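Local coordinates for putative ABC-transporter ATP-binding protein (Alicyclobacillus acidocaldarius, PDB 1Z47), which probably binds and hydrolyses ATP to drive sulfate import, as the ATPase subunit of an ABC transporter, at residues B[20-31]-B[51-60]; B[234-243]-B[347-355]. All coordinates share one frame; numbering follows the deposited sequence.

Contact 1 of 2, residues B[20-31]-B[51-60]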
loop_
_atom_site.group_PDB
_atom_site.type_symbol
_atom_site.label_atom_id
_atom_site.label_comp_id
_atom_site.label_asym_id
_atom_site.label_seq_id
_atom_site.Cartn_x
_atom_site.Cartn_y
_atom_site.Cartn_z
ATOM N N VAL B 20 -8.320 -25.319 -17.257
ATOM C CA VAL B 20 -9.311 -24.282 -17.480
ATOM C C VAL B 20 -8.774 -23.225 -18.426
ATOM O O VAL B 20 -7.660 -22.717 -18.263
ATOM C CB VAL B 20 -9.729 -23.630 -16.153
ATOM C CG1 VAL B 20 -10.714 -22.509 -16.422
ATOM C CG2 VAL B 20 -10.338 -24.693 -15.224
ATOM N N GLU B 21 -9.592 -22.898 -19.411
ATOM C CA GLU B 21 -9.237 -21.928 -20.422
ATOM C C GLU B 21 -10.429 -21.027 -20.705
ATOM O O GLU B 21 -11.545 -21.503 -20.884
ATOM C CB GLU B 21 -8.815 -22.676 -21.687
ATOM C CG GLU B 21 -8.503 -21.814 -22.877
ATOM C CD GLU B 21 -8.207 -22.652 -24.114
ATOM O OE1 GLU B 21 -7.231 -23.444 -24.078
ATOM O OE2 GLU B 21 -8.961 -22.521 -25.108
ATOM N N LYS B 22 -10.169 -19.723 -20.741
ATOM C CA LYS B 22 -11.177 -18.700 -21.003
ATOM C C LYS B 22 -10.358 -17.550 -21.568
ATOM O O LYS B 22 -9.730 -16.802 -20.829
ATOM C CB LYS B 22 -11.838 -18.279 -19.698
ATOM C CG LYS B 22 -13.340 -18.163 -19.753
ATOM C CD LYS B 22 -13.809 -16.951 -20.524
ATOM C CE LYS B 22 -15.278 -16.712 -20.210
ATOM N NZ LYS B 22 -15.867 -15.574 -20.949
ATOM N N ILE B 23 -10.371 -17.421 -22.884
ATOM C CA ILE B 23 -9.577 -16.413 -23.578
ATOM C C ILE B 23 -10.381 -15.221 -24.078
ATOM O O ILE B 23 -11.465 -15.380 -24.640
ATOM C CB ILE B 23 -8.852 -17.090 -24.766
ATOM C CG1 ILE B 23 -7.970 -18.214 -24.224
ATOM C CG2 ILE B 23 -8.030 -16.080 -25.558
ATOM C CD1 ILE B 23 -7.575 -19.232 -25.257
ATOM N N TYR B 24 -9.854 -14.024 -23.861
ATOM C CA TYR B 24 -10.519 -12.812 -24.324
ATOM C C TYR B 24 -9.682 -12.266 -25.474
ATOM O O TYR B 24 -8.485 -12.021 -25.318
ATOM C CB TYR B 24 -10.627 -11.777 -23.196
ATOM C CG TYR B 24 -11.583 -12.172 -22.086
ATOM C CD1 TYR B 24 -11.204 -13.070 -21.091
ATOM C CD2 TYR B 24 -12.881 -11.665 -22.056
ATOM C CE1 TYR B 24 -12.100 -13.461 -20.076
ATOM C CE2 TYR B 24 -13.784 -12.046 -21.059
ATOM C CZ TYR B 24 -13.387 -12.944 -20.075
ATOM O OH TYR B 24 -14.297 -13.337 -19.120
ATOM N N PRO B 25 -10.304 -12.059 -26.641
ATOM C CA PRO B 25 -9.590 -11.551 -27.815
ATOM C C PRO B 25 -8.774 -10.290 -27.573
ATOM O O PRO B 25 -7.889 -9.961 -28.357
ATOM C CB PRO B 25 -10.714 -11.321 -28.818
ATOM C CG PRO B 25 -11.850 -10.884 -27.914
ATOM C CD PRO B 25 -11.762 -11.938 -26.838
ATOM N N GLY B 26 -9.079 -9.580 -26.495
ATOM C CA GLY B 26 -8.360 -8.354 -26.208
ATOM C C GLY B 26 -7.108 -8.563 -25.376
ATOM O O GLY B 26 -6.346 -7.621 -25.155
ATOM N N GLY B 27 -6.896 -9.793 -24.919
ATOM C CA GLY B 27 -5.731 -10.100 -24.106
ATOM C C GLY B 27 -6.076 -10.174 -22.628
ATOM O O GLY B 27 -6.298 -11.266 -22.082
ATOM N N ALA B 28 -6.135 -9.002 -21.994
ATOM C CA ALA B 28 -6.458 -8.867 -20.574
ATOM C C ALA B 28 -7.666 -9.705 -20.165
ATOM O O ALA B 28 -8.683 -9.737 -20.873
ATOM C CB ALA B 28 -6.732 -7.397 -20.236
ATOM N N ARG B 29 -7.537 -10.354 -19.014
ATOM C CA ARG B 29 -8.573 -11.195 -18.434
ATOM C C ARG B 29 -8.498 -12.649 -18.893
ATOM O O ARG B 29 -9.143 -13.516 -18.285
ATOM C CB ARG B 29 -9.961 -10.626 -18.739
ATOM C CG ARG B 29 -10.197 -9.227 -18.183
ATOM C CD ARG B 29 -11.562 -8.695 -18.573
ATOM N NE ARG B 29 -12.602 -9.703 -18.373
ATOM C CZ ARG B 29 -13.852 -9.430 -18.009
ATOM N NH1 ARG B 29 -14.733 -10.414 -17.857
ATOM N NH2 ARG B 29 -14.220 -8.173 -17.780
ATOM N N SER B 30 -7.723 -12.923 -19.950
ATOM C CA SER B 30 -7.597 -14.305 -20.437
ATOM C C SER B 30 -6.982 -15.218 -19.380
ATOM O O SER B 30 -6.118 -14.802 -18.593
ATOM C CB SER B 30 -6.705 -14.408 -21.688
ATOM O OG SER B 30 -7.223 -13.690 -22.795
ATOM N N VAL B 31 -7.438 -16.470 -19.386
ATOM C CA VAL B 31 -6.946 -17.512 -18.493
ATOM C C VAL B 31 -6.468 -18.535 -19.521
ATOM O O VAL B 31 -7.274 -19.055 -20.305
ATOM C CB VAL B 31 -8.091 -18.087 -17.630
ATOM C CG1 VAL B 31 -7.551 -19.149 -16.686
ATOM C CG2 VAL B 31 -8.750 -16.953 -16.828
ATOM N N GLY B 51 -5.578 -7.461 -15.218
ATOM C CA GLY B 51 -5.822 -8.219 -16.435
ATOM C C GLY B 51 -5.014 -9.490 -16.641
ATOM O O GLY B 51 -5.044 -10.084 -17.722
ATOM N N SER B 52 -4.302 -9.913 -15.609
ATOM C CA SER B 52 -3.459 -11.102 -15.677
ATOM C C SER B 52 -4.243 -12.409 -15.616
ATOM O O SER B 52 -3.648 -13.488 -15.707
ATOM C CB SER B 52 -2.476 -11.096 -14.507
ATOM O OG SER B 52 -3.193 -11.139 -13.276
ATOM N N GLY B 53 -5.562 -12.314 -15.457
ATOM C CA GLY B 53 -6.371 -13.515 -15.334
ATOM C C GLY B 53 -6.825 -13.794 -13.897
ATOM O O GLY B 53 -7.665 -14.683 -13.669
ATOM N N LYS B 54 -6.304 -13.043 -12.921
ATOM C CA LYS B 54 -6.686 -13.270 -11.533
ATOM C C LYS B 54 -8.176 -13.056 -11.254
ATOM O O LYS B 54 -8.793 -13.827 -10.505
ATOM C CB LYS B 54 -5.835 -12.393 -10.576
ATOM C CG LYS B 54 -6.037 -10.857 -10.679
ATOM C CD LYS B 54 -4.964 -10.152 -9.827
ATOM C CE LYS B 54 -5.212 -8.651 -9.597
ATOM N NZ LYS B 54 -5.110 -7.862 -10.836
ATOM N N THR B 55 -8.770 -12.026 -11.837
ATOM C CA THR B 55 -10.191 -11.766 -11.591
ATOM C C THR B 55 -11.065 -12.803 -12.310
ATOM O O THR B 55 -12.051 -13.320 -11.743
ATOM C CB THR B 55 -10.561 -10.327 -12.029
ATOM O OG1 THR B 55 -9.787 -9.401 -11.255
ATOM C CG2 THR B 55 -12.040 -10.034 -11.787
ATOM N N THR B 56 -10.686 -13.128 -13.541
ATOM C CA THR B 56 -11.428 -14.123 -14.315
ATOM C C THR B 56 -11.448 -15.435 -13.534
ATOM O O THR B 56 -12.490 -16.081 -13.445
ATOM C CB THR B 56 -10.781 -14.336 -15.691
ATOM O OG1 THR B 56 -10.714 -13.069 -16.363
ATOM C CG2 THR B 56 -11.618 -15.331 -16.547
ATOM N N ILE B 57 -10.304 -15.814 -12.953
ATOM C CA ILE B 57 -10.214 -17.046 -12.159
ATOM C C ILE B 57 -11.195 -16.992 -10.970
ATOM O O ILE B 57 -11.950 -17.948 -10.731
ATOM C CB ILE B 57 -8.773 -17.274 -11.635
ATOM C CG1 ILE B 57 -7.868 -17.721 -12.807
ATOM C CG2 ILE B 57 -8.775 -18.296 -10.486
ATOM C CD1 ILE B 57 -6.411 -17.975 -12.414
ATOM N N LEU B 58 -11.176 -15.888 -10.217
ATOM C CA LEU B 58 -12.096 -15.737 -9.086
ATOM C C LEU B 58 -13.539 -15.907 -9.590
ATOM O O LEU B 58 -14.335 -16.632 -8.979
ATOM C CB LEU B 58 -11.940 -14.349 -8.435
ATOM C CG LEU B 58 -12.559 -14.298 -7.045
ATOM C CD1 LEU B 58 -11.591 -14.921 -6.033
ATOM C CD2 LEU B 58 -12.918 -12.841 -6.690
ATOM N N ARG B 59 -13.869 -15.254 -10.708
ATOM C CA ARG B 59 -15.209 -15.343 -11.292
ATOM C C ARG B 59 -15.529 -16.761 -11.820
ATOM O O ARG B 59 -16.693 -17.167 -11.824
ATOM C CB ARG B 59 -15.374 -14.309 -12.408
ATOM C CG ARG B 59 -15.309 -12.864 -11.898
ATOM C CD ARG B 59 -15.234 -11.867 -13.037
ATOM N NE ARG B 59 -16.384 -12.001 -13.922
ATOM C CZ ARG B 59 -17.642 -11.751 -13.560
ATOM N NH1 ARG B 59 -18.628 -11.911 -14.437
ATOM N NH2 ARG B 59 -17.908 -11.329 -12.326
ATOM N N LEU B 60 -14.507 -17.502 -12.249
ATOM C CA LEU B 60 -14.704 -18.880 -12.732
ATOM C C LEU B 60 -15.066 -19.782 -11.551
ATOM O O LEU B 60 -15.776 -20.772 -11.719
ATOM C CB LEU B 60 -13.434 -19.449 -13.380
ATOM C CG LEU B 60 -13.214 -19.530 -14.895
ATOM C CD1 LEU B 60 -14.504 -19.938 -15.595
ATOM C CD2 LEU B 60 -12.724 -18.220 -15.428
HETATM O O HOH W 1 -4.596 -12.578 -19.093
#
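Thr56 OG1 lies beside its own backbone N (chi1 -57°), which turns the hydroxyl to Arg29 O and the methyl to Val31; Val31 CG1 is anti to the backbone N (chi1 -179°), which leaves CG2 facing that methyl. The hydroxyl gives Arg29 O a short hydrogen bond of 2.5 Å from Thr56 OG1, in the carbonyl plane and on a lone pair. The Thr56 and Val31 side chains run in opposite senses, and Thr56 CG2 presses on Val31 CG2 at 3.3 Å, closer than normal van der Waals contact. On the other branch, Val31 CG1 meets Ile57 CG1 at 4.1 Å, and Val20 rests on Leu60. An alanine in place of Thr56 is likely to leave Arg29 O without its hydroxyl partner and open a gap beside Val31 CG2. Arg29 N bonds Gly51 O at 2.8 Å, almost straight (176°) yet from above the carbonyl plane. One water ties the same backbones, donating to Ser30 O (2.7 Å) and to Gly51 O (2.9 Å). Within 20-31, Arg29 lays NE over one face of the Tyr24 ring, and Arg29 NH1 donates to Tyr24 OH at 3.2 Å, the hydroxyl lying close to the guanidinium plane. Gly53 is the N-cap of helix 54-62, and a CB there would clash with Ser30 O. Sequence and geometry are consistent with a Walker A P-loop at Gly53, Lys54 and Thr55, and Tyr24 probably corresponds to the A-loop aromatic that stacks on adenine in other ABC ATPases.

Contact 2 of 2, residues B[234-243]-B[347-355]; sequences YEKPGTLFVA and VTRWFIFPR
Arg349 reaches Glu235 first, crossing its side chain at about a right angle in a salt bridge: Arg349 NH2 lies 3.0 Å from Glu235 OE1, and also donates to Glu235 OE2 at 3.2 Å, on the syn side but 32° out of the carboxylate plane. A bend at chi3 of Arg349 (57°) brings NH2 round to the acid. Glu235 OE2 has a further partner in Arg334 of the second subunit, so two arginines share one carboxylate.

Two residues on, the Phe351 ring meets Pro237 over a face, with Pro237 CG 3.7 Å from the ring centroid in a CH-pi contact. The edge of the same ring faces the last turn of helix 230-235, with Phe351 CE2 3.4 Å from Glu235 O and the carbonyl of Tyr234 also near the ring plane.

Phe353 then packs against the start of helix 240-245. One face covers the peptide link between Thr239 and Leu240, with Phe353 CE2 3.4 Å from Thr239 C, while the ring edge faces the carbonyls of Pro237 and Gly238. Ala243 CB closes on Phe353 CE1 at 3.5 Å, and Leu240 CB packs on Phe353 CB. At the chain end Arg355 bends back at chi2 (-64°) and sets NH1 3.6 Å from Leu240 CD2.

Strand 351-354 thus offers alternate aromatic side chains to two short helices and their linker. Apolar carbons and ring edges beside backbone carbonyls make up most of the interface, with the ion pair at one end. This chemistry implies that strand 351-354 is held to the helices mainly by shape and aromatic cover, without a backbone hydrogen bond between the segments.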
loop_
_atom_site.group_PDB
_atom_site.type_symbol
_atom_site.label_atom_id
_atom_site.label_comp_id
_atom_site.label_asym_id
_atom_site.label_seq_id
_atom_site.Cartn_x
_atom_site.Cartn_y
_atom_site.Cartn_z
ATOM N N TYR B 234 8.945 -15.659 -2.086
ATOM C CA TYR B 234 9.894 -14.584 -1.803
ATOM C C TYR B 234 11.357 -15.031 -1.839
ATOM O O TYR B 234 12.212 -14.347 -2.414
ATOM C CB TYR B 234 9.617 -13.969 -0.420
ATOM C CG TYR B 234 10.460 -12.742 -0.079
ATOM C CD1 TYR B 234 9.976 -11.443 -0.284
ATOM C CD2 TYR B 234 11.729 -12.880 0.476
ATOM C CE1 TYR B 234 10.744 -10.319 0.063
ATOM C CE2 TYR B 234 12.492 -11.771 0.825
ATOM C CZ TYR B 234 12.000 -10.496 0.620
ATOM O OH TYR B 234 12.765 -9.419 1.001
ATOM N N GLU B 235 11.646 -16.165 -1.204
ATOM C CA GLU B 235 13.017 -16.654 -1.148
ATOM C C GLU B 235 13.415 -17.578 -2.296
ATOM O O GLU B 235 14.589 -17.629 -2.656
ATOM C CB GLU B 235 13.263 -17.341 0.200
ATOM C CG GLU B 235 13.080 -16.403 1.400
ATOM C CD GLU B 235 14.172 -15.346 1.532
ATOM O OE1 GLU B 235 14.757 -14.928 0.504
ATOM O OE2 GLU B 235 14.442 -14.911 2.674
ATOM N N LYS B 236 12.442 -18.286 -2.872
ATOM C CA LYS B 236 12.686 -19.202 -3.979
ATOM C C LYS B 236 11.788 -18.908 -5.192
ATOM O O LYS B 236 11.014 -19.755 -5.640
ATOM C CB LYS B 236 12.500 -20.649 -3.503
ATOM C CG LYS B 236 13.431 -20.997 -2.333
ATOM C CD LYS B 236 13.373 -22.479 -1.944
ATOM C CE LYS B 236 12.143 -22.810 -1.108
ATOM N NZ LYS B 236 12.037 -24.265 -0.774
ATOM N N PRO B 237 11.867 -17.673 -5.726
ATOM C CA PRO B 237 11.049 -17.314 -6.892
ATOM C C PRO B 237 11.328 -18.255 -8.067
ATOM O O PRO B 237 12.487 -18.510 -8.409
ATOM C CB PRO B 237 11.452 -15.862 -7.174
ATOM C CG PRO B 237 12.845 -15.729 -6.546
ATOM C CD PRO B 237 12.700 -16.541 -5.280
ATOM N N GLY B 238 10.272 -18.779 -8.665
ATOM C CA GLY B 238 10.436 -19.705 -9.770
ATOM C C GLY B 238 10.815 -19.045 -11.081
ATOM O O GLY B 238 11.417 -19.672 -11.945
ATOM N N THR B 239 10.467 -17.773 -11.245
ATOM C CA THR B 239 10.793 -17.088 -12.481
ATOM C C THR B 239 11.213 -15.663 -12.202
ATOM O O THR B 239 11.042 -15.153 -11.088
ATOM C CB THR B 239 9.589 -17.063 -13.423
ATOM O OG1 THR B 239 8.568 -16.236 -12.854
ATOM C CG2 THR B 239 9.035 -18.470 -13.627
ATOM N N LEU B 240 11.761 -15.010 -13.217
ATOM C CA LEU B 240 12.178 -13.640 -13.041
ATOM C C LEU B 240 10.944 -12.811 -12.680
ATOM O O LEU B 240 11.034 -11.872 -11.878
ATOM C CB LEU B 240 12.816 -13.115 -14.330
ATOM C CG LEU B 240 13.108 -11.616 -14.392
ATOM C CD1 LEU B 240 14.112 -11.201 -13.307
ATOM C CD2 LEU B 240 13.690 -11.307 -15.782
ATOM N N PHE B 241 9.797 -13.154 -13.267
ATOM C CA PHE B 241 8.581 -12.395 -12.964
ATOM C C PHE B 241 8.241 -12.470 -11.477
ATOM O O PHE B 241 7.937 -11.440 -10.865
ATOM C CB PHE B 241 7.346 -12.873 -13.758
ATOM C CG PHE B 241 6.124 -12.044 -13.482
ATOM C CD1 PHE B 241 6.007 -10.767 -14.027
ATOM C CD2 PHE B 241 5.149 -12.482 -12.588
ATOM C CE1 PHE B 241 4.946 -9.930 -13.686
ATOM C CE2 PHE B 241 4.063 -11.643 -12.232
ATOM C CZ PHE B 241 3.967 -10.375 -12.779
ATOM N N VAL B 242 8.276 -13.675 -10.900
ATOM C CA VAL B 242 7.976 -13.828 -9.471
ATOM C C VAL B 242 9.014 -13.055 -8.667
ATOM O O VAL B 242 8.687 -12.332 -7.725
ATOM C CB VAL B 242 7.992 -15.329 -8.996
ATOM C CG1 VAL B 242 7.693 -15.403 -7.489
ATOM C CG2 VAL B 242 6.950 -16.141 -9.765
ATOM N N ALA B 243 10.272 -13.164 -9.078
ATOM C CA ALA B 243 11.343 -12.473 -8.386
ATOM C C ALA B 243 11.184 -10.955 -8.400
ATOM O O ALA B 243 11.516 -10.273 -7.431
ATOM C CB ALA B 243 12.702 -12.883 -8.997
ATOM N N VAL B 347 26.889 -6.137 -2.462
ATOM C CA VAL B 347 25.740 -6.994 -2.684
ATOM C C VAL B 347 25.980 -8.251 -1.873
ATOM O O VAL B 347 27.016 -8.868 -2.031
ATOM C CB VAL B 347 25.599 -7.315 -4.188
ATOM C CG1 VAL B 347 24.475 -8.310 -4.430
ATOM C CG2 VAL B 347 25.344 -6.026 -4.937
ATOM N N THR B 348 25.037 -8.610 -0.995
ATOM C CA THR B 348 25.183 -9.799 -0.147
ATOM C C THR B 348 24.369 -11.028 -0.560
ATOM O O THR B 348 24.762 -12.146 -0.255
ATOM C CB THR B 348 24.860 -9.479 1.352
ATOM O OG1 THR B 348 23.471 -9.150 1.497
ATOM C CG2 THR B 348 25.718 -8.318 1.843
ATOM N N ARG B 349 23.218 -10.830 -1.207
ATOM C CA ARG B 349 22.381 -11.947 -1.675
ATOM C C ARG B 349 21.804 -11.485 -3.010
ATOM O O ARG B 349 21.642 -10.269 -3.225
ATOM C CB ARG B 349 21.246 -12.254 -0.696
ATOM C CG ARG B 349 21.740 -12.720 0.675
ATOM C CD ARG B 349 20.642 -12.711 1.741
ATOM N NE ARG B 349 19.498 -13.536 1.362
ATOM C CZ ARG B 349 18.430 -13.736 2.128
ATOM N NH1 ARG B 349 18.352 -13.171 3.333
ATOM N NH2 ARG B 349 17.433 -14.495 1.688
ATOM N N TRP B 350 21.482 -12.443 -3.876
ATOM C CA TRP B 350 20.962 -12.126 -5.209
ATOM C C TRP B 350 20.364 -13.337 -5.893
ATOM O O TRP B 350 20.504 -14.484 -5.436
ATOM C CB TRP B 350 22.102 -11.579 -6.091
ATOM C CG TRP B 350 23.251 -12.565 -6.285
ATOM C CD1 TRP B 350 23.342 -13.553 -7.227
ATOM C CD2 TRP B 350 24.409 -12.715 -5.440
ATOM N NE1 TRP B 350 24.481 -14.309 -7.019
ATOM C CE2 TRP B 350 25.147 -13.816 -5.929
ATOM C CE3 TRP B 350 24.886 -12.029 -4.315
ATOM C CZ2 TRP B 350 26.340 -14.251 -5.326
ATOM C CZ3 TRP B 350 26.071 -12.464 -3.715
ATOM C CH2 TRP B 350 26.779 -13.565 -4.226
ATOM N N PHE B 351 19.685 -13.062 -7.006
ATOM C CA PHE B 351 19.090 -14.087 -7.844
ATOM C C PHE B 351 19.653 -13.751 -9.232
ATOM O O PHE B 351 20.017 -12.600 -9.507
ATOM C CB PHE B 351 17.560 -13.953 -7.931
ATOM C CG PHE B 351 16.841 -14.142 -6.617
ATOM C CD1 PHE B 351 15.914 -13.195 -6.183
ATOM C CD2 PHE B 351 17.057 -15.285 -5.842
ATOM C CE1 PHE B 351 15.195 -13.383 -4.979
ATOM C CE2 PHE B 351 16.353 -15.487 -4.644
ATOM C CZ PHE B 351 15.416 -14.529 -4.213
ATOM N N ILE B 352 19.711 -14.751 -10.091
ATOM C CA ILE B 352 20.181 -14.553 -11.465
ATOM C C ILE B 352 19.282 -15.395 -12.361
ATOM O O ILE B 352 19.140 -16.605 -12.170
ATOM C CB ILE B 352 21.663 -14.981 -11.651
ATOM C CG1 ILE B 352 22.554 -14.097 -10.785
ATOM C CG2 ILE B 352 22.091 -14.810 -13.142
ATOM C CD1 ILE B 352 24.037 -14.380 -10.903
ATOM N N PHE B 353 18.628 -14.746 -13.314
ATOM C CA PHE B 353 17.754 -15.457 -14.239
ATOM C C PHE B 353 18.165 -15.094 -15.660
ATOM O O PHE B 353 18.567 -13.970 -15.922
ATOM C CB PHE B 353 16.291 -15.044 -14.089
ATOM C CG PHE B 353 15.642 -15.493 -12.814
ATOM C CD1 PHE B 353 15.678 -14.691 -11.687
ATOM C CD2 PHE B 353 14.948 -16.697 -12.767
ATOM C CE1 PHE B 353 15.022 -15.080 -10.520
ATOM C CE2 PHE B 353 14.290 -17.102 -11.608
ATOM C CZ PHE B 353 14.328 -16.288 -10.483
ATOM N N PRO B 354 18.040 -16.044 -16.586
ATOM C CA PRO B 354 18.377 -15.876 -17.999
ATOM C C PRO B 354 17.375 -14.916 -18.608
ATOM O O PRO B 354 16.174 -15.033 -18.335
ATOM C CB PRO B 354 18.178 -17.268 -18.588
ATOM C CG PRO B 354 18.157 -18.194 -17.377
ATOM C CD PRO B 354 17.459 -17.378 -16.347
ATOM N N ARG B 355 17.871 -13.970 -19.404
ATOM C CA ARG B 355 17.014 -13.029 -20.119
ATOM C C ARG B 355 16.340 -13.810 -21.258
ATOM O O ARG B 355 15.223 -13.415 -21.652
ATOM C CB ARG B 355 17.833 -11.874 -20.703
ATOM C CG ARG B 355 18.140 -10.765 -19.726
ATOM C CD ARG B 355 16.871 -10.077 -19.262
ATOM N NE ARG B 355 17.156 -8.911 -18.436
ATOM C CZ ARG B 355 16.231 -8.241 -17.751
ATOM N NH1 ARG B 355 14.959 -8.626 -17.792
ATOM N NH2 ARG B 355 16.574 -7.187 -17.029
ATOM O OXT ARG B 355 16.941 -14.804 -21.755
#

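In the fold
The two contacts follow one another along the chain without interleaving; their centres are 26 Å apart and their nearest atoms about 7 Å, so they do not touch. Contact 1 (20-31 with 51-60) joins the antiparallel sheet of strand 15-22 to the helix after the probable P-loop, beside the expected ATP site. Contact 2 (234-243 with 347-355) instead clasps the chain's last strand, in the small sheet with 250-255 and 279-284, to helices 230-235 and 240-245. Phe241, inside 234-243, touches Pro49, whose carbonyl O accepts a hydrogen bond from Ser52 OG of contact 1, an indirect link between them. Only contact 2 reaches the second subunit.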